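Local coordinates for protein COG0546: Predicted phosphatases (Streptococcus pneumoniae, PDB 2AH5) that is of unknown function but belongs to the haloacid dehalogenase-like hydrolases and is predicted to act as a phosphatase, at residues S73-A77 and K78-E82; K108-S111 and T112-M116; L120-H123 and H124-D127. One frame throughout, in Å; residues are numbered along the deposited sequence.

Contact 1 of 3, residues S73-A77 and K78-E82; sequences SYYKA and KGIYE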
loop_
_atom_site.group_PDB
_atom_site.type_symbol
_atom_site.label_atom_id
_atom_site.label_comp_id
_atom_site.label_asym_id
_atom_site.label_seq_id
_atom_site.Cartn_x
_atom_site.Cartn_y
_atom_site.Cartn_z
ATOM N N SER A 73 1.192 7.686 17.405
ATOM C CA SER A 73 2.233 8.358 18.196
ATOM C C SER A 73 3.628 7.741 18.054
ATOM O O SER A 73 4.642 8.458 18.121
ATOM C CB SER A 73 1.844 8.440 19.695
ATOM O OG SER A 73 2.226 7.278 20.438
ATOM N N TYR A 74 3.702 6.423 17.892
ATOM C CA TYR A 74 4.966 5.801 17.571
ATOM C C TYR A 74 5.244 5.988 16.065
ATOM O O TYR A 74 6.356 6.357 15.665
ATOM C CB TYR A 74 4.980 4.317 17.959
ATOM C CG TYR A 74 6.302 3.650 17.668
ATOM C CD1 TYR A 74 7.276 3.499 18.668
ATOM C CD2 TYR A 74 6.600 3.206 16.387
ATOM C CE1 TYR A 74 8.511 2.887 18.394
ATOM C CE2 TYR A 74 7.830 2.607 16.099
ATOM C CZ TYR A 74 8.778 2.446 17.108
ATOM O OH TYR A 74 9.994 1.867 16.802
ATOM N N TYR A 75 4.229 5.762 15.236
ATOM C CA TYR A 75 4.472 5.668 13.789
ATOM C C TYR A 75 4.971 6.973 13.159
ATOM O O TYR A 75 5.937 6.976 12.377
ATOM C CB TYR A 75 3.250 5.120 13.041
ATOM C CG TYR A 75 3.675 4.625 11.684
ATOM C CD1 TYR A 75 4.299 3.389 11.551
ATOM C CD2 TYR A 75 3.520 5.420 10.555
ATOM C CE1 TYR A 75 4.761 2.934 10.315
ATOM C CE2 TYR A 75 3.989 4.980 9.298
ATOM C CZ TYR A 75 4.596 3.725 9.202
ATOM O OH TYR A 75 5.040 3.268 7.984
ATOM N N LYS A 76 4.314 8.079 13.500
ATOM C CA LYS A 76 4.682 9.397 12.951
ATOM C C LYS A 76 6.100 9.829 13.318
ATOM O O LYS A 76 6.845 10.356 12.473
ATOM C CB LYS A 76 3.651 10.463 13.377
ATOM C CG LYS A 76 2.285 10.301 12.701
ATOM C CD LYS A 76 2.362 10.573 11.171
ATOM C CE LYS A 76 1.692 11.885 10.773
ATOM N NZ LYS A 76 1.853 12.156 9.309
ATOM N N ALA A 77 6.488 9.581 14.561
ATOM C CA ALA A 77 7.786 10.009 15.082
ATOM C C ALA A 77 8.921 9.027 14.818
ATOM O O ALA A 77 10.080 9.437 14.733
ATOM C CB ALA A 77 7.687 10.296 16.594
ATOM N N LYS A 78 8.592 7.737 14.685
ATOM C CA LYS A 78 9.611 6.686 14.674
ATOM C C LYS A 78 9.373 5.623 13.597
ATOM O O LYS A 78 10.288 5.290 12.843
ATOM C CB LYS A 78 9.720 5.998 16.045
ATOM C CG LYS A 78 10.563 6.753 17.082
ATOM C CD LYS A 78 10.743 5.990 18.441
ATOM C CE LYS A 78 11.413 4.613 18.289
ATOM N NZ LYS A 78 12.835 4.696 17.832
ATOM N N GLY A 79 8.153 5.086 13.550
ATOM C CA GLY A 79 7.849 3.906 12.704
ATOM C C GLY A 79 8.048 4.178 11.226
ATOM O O GLY A 79 8.481 3.305 10.469
ATOM N N ILE A 80 7.703 5.393 10.824
ATOM C CA ILE A 80 7.741 5.809 9.427
ATOM C C ILE A 80 9.162 5.698 8.839
ATOM O O ILE A 80 9.310 5.448 7.635
ATOM C CB ILE A 80 7.175 7.253 9.264
ATOM C CG1 ILE A 80 6.872 7.543 7.779
ATOM C CG2 ILE A 80 8.103 8.276 9.964
ATOM C CD1 ILE A 80 6.087 8.832 7.516
ATOM N N TYR A 81 10.178 5.902 9.687
ATOM C CA TYR A 81 11.612 5.824 9.308
ATOM C C TYR A 81 12.182 4.416 9.364
ATOM O O TYR A 81 13.296 4.152 8.874
ATOM C CB TYR A 81 12.457 6.742 10.215
ATOM C CG TYR A 81 11.957 8.136 10.242
ATOM C CD1 TYR A 81 11.338 8.658 11.380
ATOM C CD2 TYR A 81 12.043 8.945 9.098
ATOM C CE1 TYR A 81 10.849 9.952 11.383
ATOM C CE2 TYR A 81 11.550 10.230 9.095
ATOM C CZ TYR A 81 10.960 10.729 10.228
ATOM O OH TYR A 81 10.495 12.006 10.193
ATOM N N GLU A 82 11.448 3.521 10.004
ATOM C CA GLU A 82 11.835 2.120 10.077
ATOM C C GLU A 82 11.217 1.399 8.881
ATOM O O GLU A 82 10.276 0.588 9.011
ATOM C CB GLU A 82 11.385 1.523 11.412
ATOM C CG GLU A 82 12.000 2.313 12.587
ATOM C CD GLU A 82 11.609 1.795 13.950
ATOM O OE1 GLU A 82 10.409 1.557 14.198
ATOM O OE2 GLU A 82 12.530 1.633 14.784
HETATM O O HOH W 1 7.443 1.914 8.368
HETATM O O HOH W 2 8.402 12.643 12.387
#

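Contact 2 of 3, residues K108-S111 and T112-M116; sequences KDTS and TAQDM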
loop_
_atom_site.group_PDB
_atom_site.type_symbol
_atom_site.label_atom_id
_atom_site.label_comp_id
_atom_site.label_asym_id
_atom_site.label_seq_id
_atom_site.Cartn_x
_atom_site.Cartn_y
_atom_site.Cartn_z
ATOM N N LYS A 108 -2.778 4.808 3.223
ATOM C CA LYS A 108 -2.016 5.704 4.122
ATOM C C LYS A 108 -2.505 7.140 3.873
ATOM O O LYS A 108 -2.894 7.468 2.743
ATOM C CB LYS A 108 -0.510 5.638 3.822
ATOM C CG LYS A 108 0.406 5.985 4.984
ATOM C CD LYS A 108 1.715 5.212 4.864
ATOM C CE LYS A 108 2.145 4.695 6.247
ATOM N NZ LYS A 108 2.885 3.406 6.194
ATOM N N ASP A 109 -2.509 7.980 4.912
ATOM C CA ASP A 109 -2.862 9.398 4.722
ATOM C C ASP A 109 -1.949 10.013 3.659
ATOM O O ASP A 109 -0.747 9.707 3.614
ATOM C CB ASP A 109 -2.657 10.201 6.006
ATOM C CG ASP A 109 -3.667 9.880 7.076
ATOM O OD1 ASP A 109 -4.506 8.979 6.875
ATOM O OD2 ASP A 109 -3.617 10.548 8.134
ATOM N N THR A 110 -2.498 10.899 2.834
ATOM C CA THR A 110 -1.717 11.539 1.782
ATOM C C THR A 110 -0.381 12.101 2.295
ATOM O O THR A 110 0.670 11.848 1.725
ATOM C CB THR A 110 -2.513 12.644 1.100
ATOM O OG1 THR A 110 -3.682 12.074 0.479
ATOM C CG2 THR A 110 -1.655 13.340 0.052
ATOM N N SER A 111 -0.423 12.863 3.375
ATOM C CA SER A 111 0.791 13.528 3.850
ATOM C C SER A 111 1.858 12.542 4.331
ATOM O O SER A 111 3.047 12.743 4.046
ATOM C CB SER A 111 0.462 14.544 4.944
ATOM O OG SER A 111 -0.134 13.892 6.040
ATOM N N THR A 112 1.426 11.475 5.006
ATOM C CA THR A 112 2.326 10.387 5.419
ATOM C C THR A 112 2.968 9.698 4.190
ATOM O O THR A 112 4.185 9.465 4.161
ATOM C CB THR A 112 1.607 9.338 6.329
ATOM O OG1 THR A 112 0.957 9.997 7.434
ATOM C CG2 THR A 112 2.596 8.356 6.911
ATOM N N ALA A 113 2.159 9.411 3.169
ATOM C CA ALA A 113 2.653 8.803 1.928
ATOM C C ALA A 113 3.661 9.705 1.218
ATOM O O ALA A 113 4.723 9.244 0.742
ATOM C CB ALA A 113 1.477 8.455 1.001
ATOM N N GLN A 114 3.348 10.999 1.165
ATOM C CA GLN A 114 4.264 11.950 0.585
ATOM C C GLN A 114 5.570 11.999 1.353
ATOM O O GLN A 114 6.616 11.945 0.727
ATOM C CB GLN A 114 3.624 13.334 0.430
ATOM C CG GLN A 114 2.467 13.263 -0.559
ATOM C CD GLN A 114 2.441 14.353 -1.602
ATOM O OE1 GLN A 114 1.404 14.580 -2.243
ATOM N NE2 GLN A 114 3.569 15.018 -1.800
ATOM N N ASP A 115 5.501 12.032 2.683
ATOM C CA ASP A 115 6.683 12.036 3.536
ATOM C C ASP A 115 7.539 10.798 3.317
ATOM O O ASP A 115 8.771 10.904 3.142
ATOM C CB ASP A 115 6.302 12.130 5.019
ATOM C CG ASP A 115 5.807 13.513 5.424
ATOM O OD1 ASP A 115 6.014 14.505 4.673
ATOM O OD2 ASP A 115 5.199 13.591 6.520
HETATM N N MSE A 116 6.902 9.628 3.346
HETATM C CA MSE A 116 7.614 8.361 3.123
HETATM C C MSE A 116 8.288 8.317 1.738
HETATM O O MSE A 116 9.487 8.009 1.624
HETATM C CB MSE A 116 6.666 7.172 3.304
HETATM C CG MSE A 116 7.273 5.803 2.941
HETATM SE SE MSE A 116 6.065 4.333 3.484
HETATM C CE MSE A 116 5.533 5.168 5.245
#

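Contact 3 of 3, residues L120-H123 and H124-D127; sequences LEIH and HFFD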
loop_
_atom_site.group_PDB
_atom_site.type_symbol
_atom_site.label_atom_id
_atom_site.label_comp_id
_atom_site.label_asym_id
_atom_site.label_seq_id
_atom_site.Cartn_x
_atom_site.Cartn_y
_atom_site.Cartn_z
ATOM N N LEU A 120 12.453 8.043 1.245
ATOM C CA LEU A 120 13.068 6.881 0.612
ATOM C C LEU A 120 13.546 7.170 -0.798
ATOM O O LEU A 120 14.017 6.260 -1.503
ATOM C CB LEU A 120 12.112 5.690 0.650
ATOM C CG LEU A 120 11.879 5.176 2.081
ATOM C CD1 LEU A 120 10.758 4.158 2.090
ATOM C CD2 LEU A 120 13.135 4.592 2.767
ATOM N N GLU A 121 13.464 8.453 -1.159
ATOM C CA GLU A 121 14.028 8.998 -2.416
ATOM C C GLU A 121 13.306 8.540 -3.684
ATOM O O GLU A 121 13.916 8.477 -4.755
ATOM C CB GLU A 121 15.542 8.687 -2.471
ATOM C CG GLU A 121 16.210 9.131 -1.177
ATOM C CD GLU A 121 17.724 9.207 -1.227
ATOM O OE1 GLU A 121 18.350 8.607 -2.127
ATOM O OE2 GLU A 121 18.269 9.869 -0.324
ATOM N N ILE A 122 12.004 8.261 -3.566
ATOM C CA ILE A 122 11.209 7.776 -4.712
ATOM C C ILE A 122 10.097 8.753 -5.131
ATOM O O ILE A 122 9.459 8.554 -6.166
ATOM C CB ILE A 122 10.646 6.340 -4.502
ATOM C CG1 ILE A 122 9.661 6.255 -3.316
ATOM C CG2 ILE A 122 11.823 5.311 -4.388
ATOM C CD1 ILE A 122 8.773 4.986 -3.353
ATOM N N HIS A 123 9.920 9.823 -4.364
ATOM C CA HIS A 123 8.857 10.810 -4.618
ATOM C C HIS A 123 8.963 11.302 -6.068
ATOM O O HIS A 123 7.960 11.485 -6.778
ATOM C CB HIS A 123 8.978 11.990 -3.610
ATOM C CG HIS A 123 7.870 13.002 -3.708
ATOM N ND1 HIS A 123 7.717 13.839 -4.792
ATOM C CD2 HIS A 123 6.874 13.323 -2.844
ATOM C CE1 HIS A 123 6.666 14.621 -4.601
ATOM N NE2 HIS A 123 6.132 14.320 -3.431
ATOM N N HIS A 124 10.195 11.487 -6.526
ATOM C CA HIS A 124 10.398 12.106 -7.822
ATOM C C HIS A 124 9.972 11.273 -9.058
ATOM O O HIS A 124 9.871 11.810 -10.186
ATOM C CB HIS A 124 11.842 12.581 -7.941
ATOM C CG HIS A 124 12.835 11.476 -8.122
ATOM N ND1 HIS A 124 13.345 10.766 -7.060
ATOM C CD2 HIS A 124 13.432 10.974 -9.230
ATOM C CE1 HIS A 124 14.202 9.866 -7.503
ATOM N NE2 HIS A 124 14.264 9.958 -8.817
ATOM N N PHE A 125 9.716 9.983 -8.865
ATOM C CA PHE A 125 9.281 9.118 -9.958
ATOM C C PHE A 125 7.788 9.252 -10.261
ATOM O O PHE A 125 7.311 8.679 -11.237
ATOM C CB PHE A 125 9.543 7.655 -9.625
ATOM C CG PHE A 125 10.992 7.286 -9.621
ATOM C CD1 PHE A 125 11.718 7.237 -10.812
ATOM C CD2 PHE A 125 11.631 7.007 -8.434
ATOM C CE1 PHE A 125 13.061 6.881 -10.810
ATOM C CE2 PHE A 125 12.966 6.664 -8.417
ATOM C CZ PHE A 125 13.683 6.586 -9.592
ATOM N N PHE A 126 7.056 9.935 -9.381
ATOM C CA PHE A 126 5.596 9.996 -9.488
ATOM C C PHE A 126 5.018 11.323 -9.967
ATOM O O PHE A 126 5.492 12.393 -9.583
ATOM C CB PHE A 126 4.958 9.543 -8.147
ATOM C CG PHE A 126 5.386 8.164 -7.747
ATOM C CD1 PHE A 126 4.760 7.061 -8.309
ATOM C CD2 PHE A 126 6.469 7.972 -6.889
ATOM C CE1 PHE A 126 5.187 5.766 -8.016
ATOM C CE2 PHE A 126 6.885 6.693 -6.556
ATOM C CZ PHE A 126 6.242 5.575 -7.138
ATOM N N ASP A 127 3.956 11.248 -10.769
ATOM C CA ASP A 127 3.235 12.457 -11.189
ATOM C C ASP A 127 2.115 12.846 -10.232
ATOM O O ASP A 127 1.504 13.904 -10.400
ATOM C CB ASP A 127 2.660 12.292 -12.578
ATOM C CG ASP A 127 3.730 12.324 -13.665
ATOM O OD1 ASP A 127 4.946 12.401 -13.361
ATOM O OD2 ASP A 127 3.325 12.270 -14.840
#

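Contact 1 of 3, residues S73-A77 and K78-E82
Y74 reaches K78 through its first torsion: with CG anti to the backbone N (chi1 -178°), the tyrosine ring lies along the lysine. K78 CB sits over one face of Y74 by its backbone position, 3.9 Å from the ring centroid, a CH-pi contact. Bends at chi3 and chi4 let the rest of the lysine chain run along one side of the ring, past its rim, where K78 CE comes within 3.4 Å of Y74 CE1. Beyond it, Y74 OH donates to E82 OE1 at 2.7 Å, meeting the syn side of the carboxylate but 26° out of its plane. E82 CG stands beside its backbone N, and the extended chain behind it carries OE1 to the hydroxyl. N24 of helix 19-33 bonds the same oxygen.

Y75 lays one ring face on the backbone, with the C of G79 and the N of I80 above it; G79 has no side chain to hold the ring off. Its neighbour I80 touches the ring through CB, 3.9 Å from Y75 CE2. The helix widens here into a pi-type turn. K78 N to Y74 O, at 2.8 Å, spans four residues, whereas G79 N to Y74 O and I80 N to Y75 O, the latter at 2.8 Å, both span five. Water 1 joins Y75 OH to G79 O.

This is the end of helix 64-79, the last helix of what is, as in related HAD enzymes, probably the cap; Y75 also touches D12 and bonds K108. Backbone bonds and ring packing hold most of the turn, while the E82 carboxylate takes both Y74 OH and N24 on one oxygen, which probably favours its charged form.

Contact 2 of 3, residues K108-S111 and T112-M116
K108 and M116, a selenomethionine, meet at about a right angle, the lysine running alongside the first turns of helix 110-119 until NZ lies 3.3 Å from M116 CE. K108 CE touches both that methyl and T112 CG2, the latter at 3.7 Å. The threonine methyl thus sits against the middle of the lysine chain. Both side chains turn this way because K108 CG is anti to its backbone N (chi1 -154°) and T112 CG2 is likewise anti to its own, which leaves T112 OG1 on another side, near D109 CB.

One layer out, the backbone of the first helical turn carries these groups. D109 holds the N-cap position without a capping bond from its carboxylate, but its carbonyl opens the series: A113 N bonds D109 O at 3.0 Å. Q114 N follows onto T110 O, and D115 N onto S111 O at 2.9 Å. T110 and Q114 lie side by side, T110 CG2 being 4.0 Å from Q114 OE1.

Farther out, T110 OG1 bonds the backbone N of G131, and K108 is tied to strand 128-132 through S132, so the segment connects the helix of this beta-alpha-beta unit to its second strand. T112 OG1 accepts a hydrogen bond from K76 NZ of helix 64-79.

The polar end of K108 is engaged beyond the helix, in a salt bridge with D12 and a hydrogen bond with Y75. D12 belongs to a DxDxT sequence consistent with the HAD catalytic motif. The methyls of T112 and M116 pack against the lysine chain, whose amine ends beside D12 in what is probably the active site, its position set by that salt bridge and the tyrosine hydroxyl.

Contact 3 of 3, residues L120-H123 and H124-D127
F126 and I122 meet ring edge to carbonyl: I122 O lies near the plane of the F126 ring, and H123 O stands at the same edge. One face of this ring carries F125 CB. These rings follow the end of helix 110-119, which closes with a Schellman motif, E121 at positive phi (69°) being its C-prime residue and I122 N returning to A117 O; a short 3-10 turn comes next. The H124 imidazole points its edge at E121 O, with CE1 3.1 Å away; ND1 is close too, but its angle is too poor for a hydrogen bond. One face of H124 is turned to the F125 ring, whose CD2 lies above it, while H124 NE2 stands over a face of F125 near the rim. F125 in turn has I122 O at its edge.

In the 3-10 turn F125 N bonds I122 O at 3.1 Å, and F126 N bonds H123 O at 3.2 Å, each donor standing well above the carbonyl plane.

Apolar side chains fill the inner side. I122 places CG1 between its backbone N and carbonyl carbon (chi1 63°), and CD1 at the end of that branch lies alongside F126, 4.1 Å from CE2. I122 CB is 4.1 Å from F125 CD2. F125 continues onto helix 89-97 at L93, and F126 onto L102 and I104 of strand 102-106; I122 and F126 share L15, and H123 packs on Q114. D127 then pairs its backbone with L102, so the turn leads the chain from helix 110-119 into strand 128-132. I122 O, besides taking F125 N, has F126 CD2 at 3.1 Å and F126 CE2 at 3.2 Å.

Contacts 2 and 3 lie at the two ends of helix 110-119, in the beta-alpha-beta unit of the core, while contact 1 closes helix 64-79 of the probable cap. Each mixes buried and exposed residues; contact 2 lies deepest, its centre about 11 Å from the chain's centre, against about 15 and 17 Å for the centres of contacts 3 and 1. Contacts 1 and 2 touch across the likely cap-core boundary, through two hydrogen bonds and packing of Y75 on M116 and I80 on T112. Contact 3 combines 3-10 backbone bonds, aromatic edges on carbonyls and aliphatic packing, stays about 6 Å from contact 1 at the nearest atoms, and touches contact 2 where Q114 packs on H123.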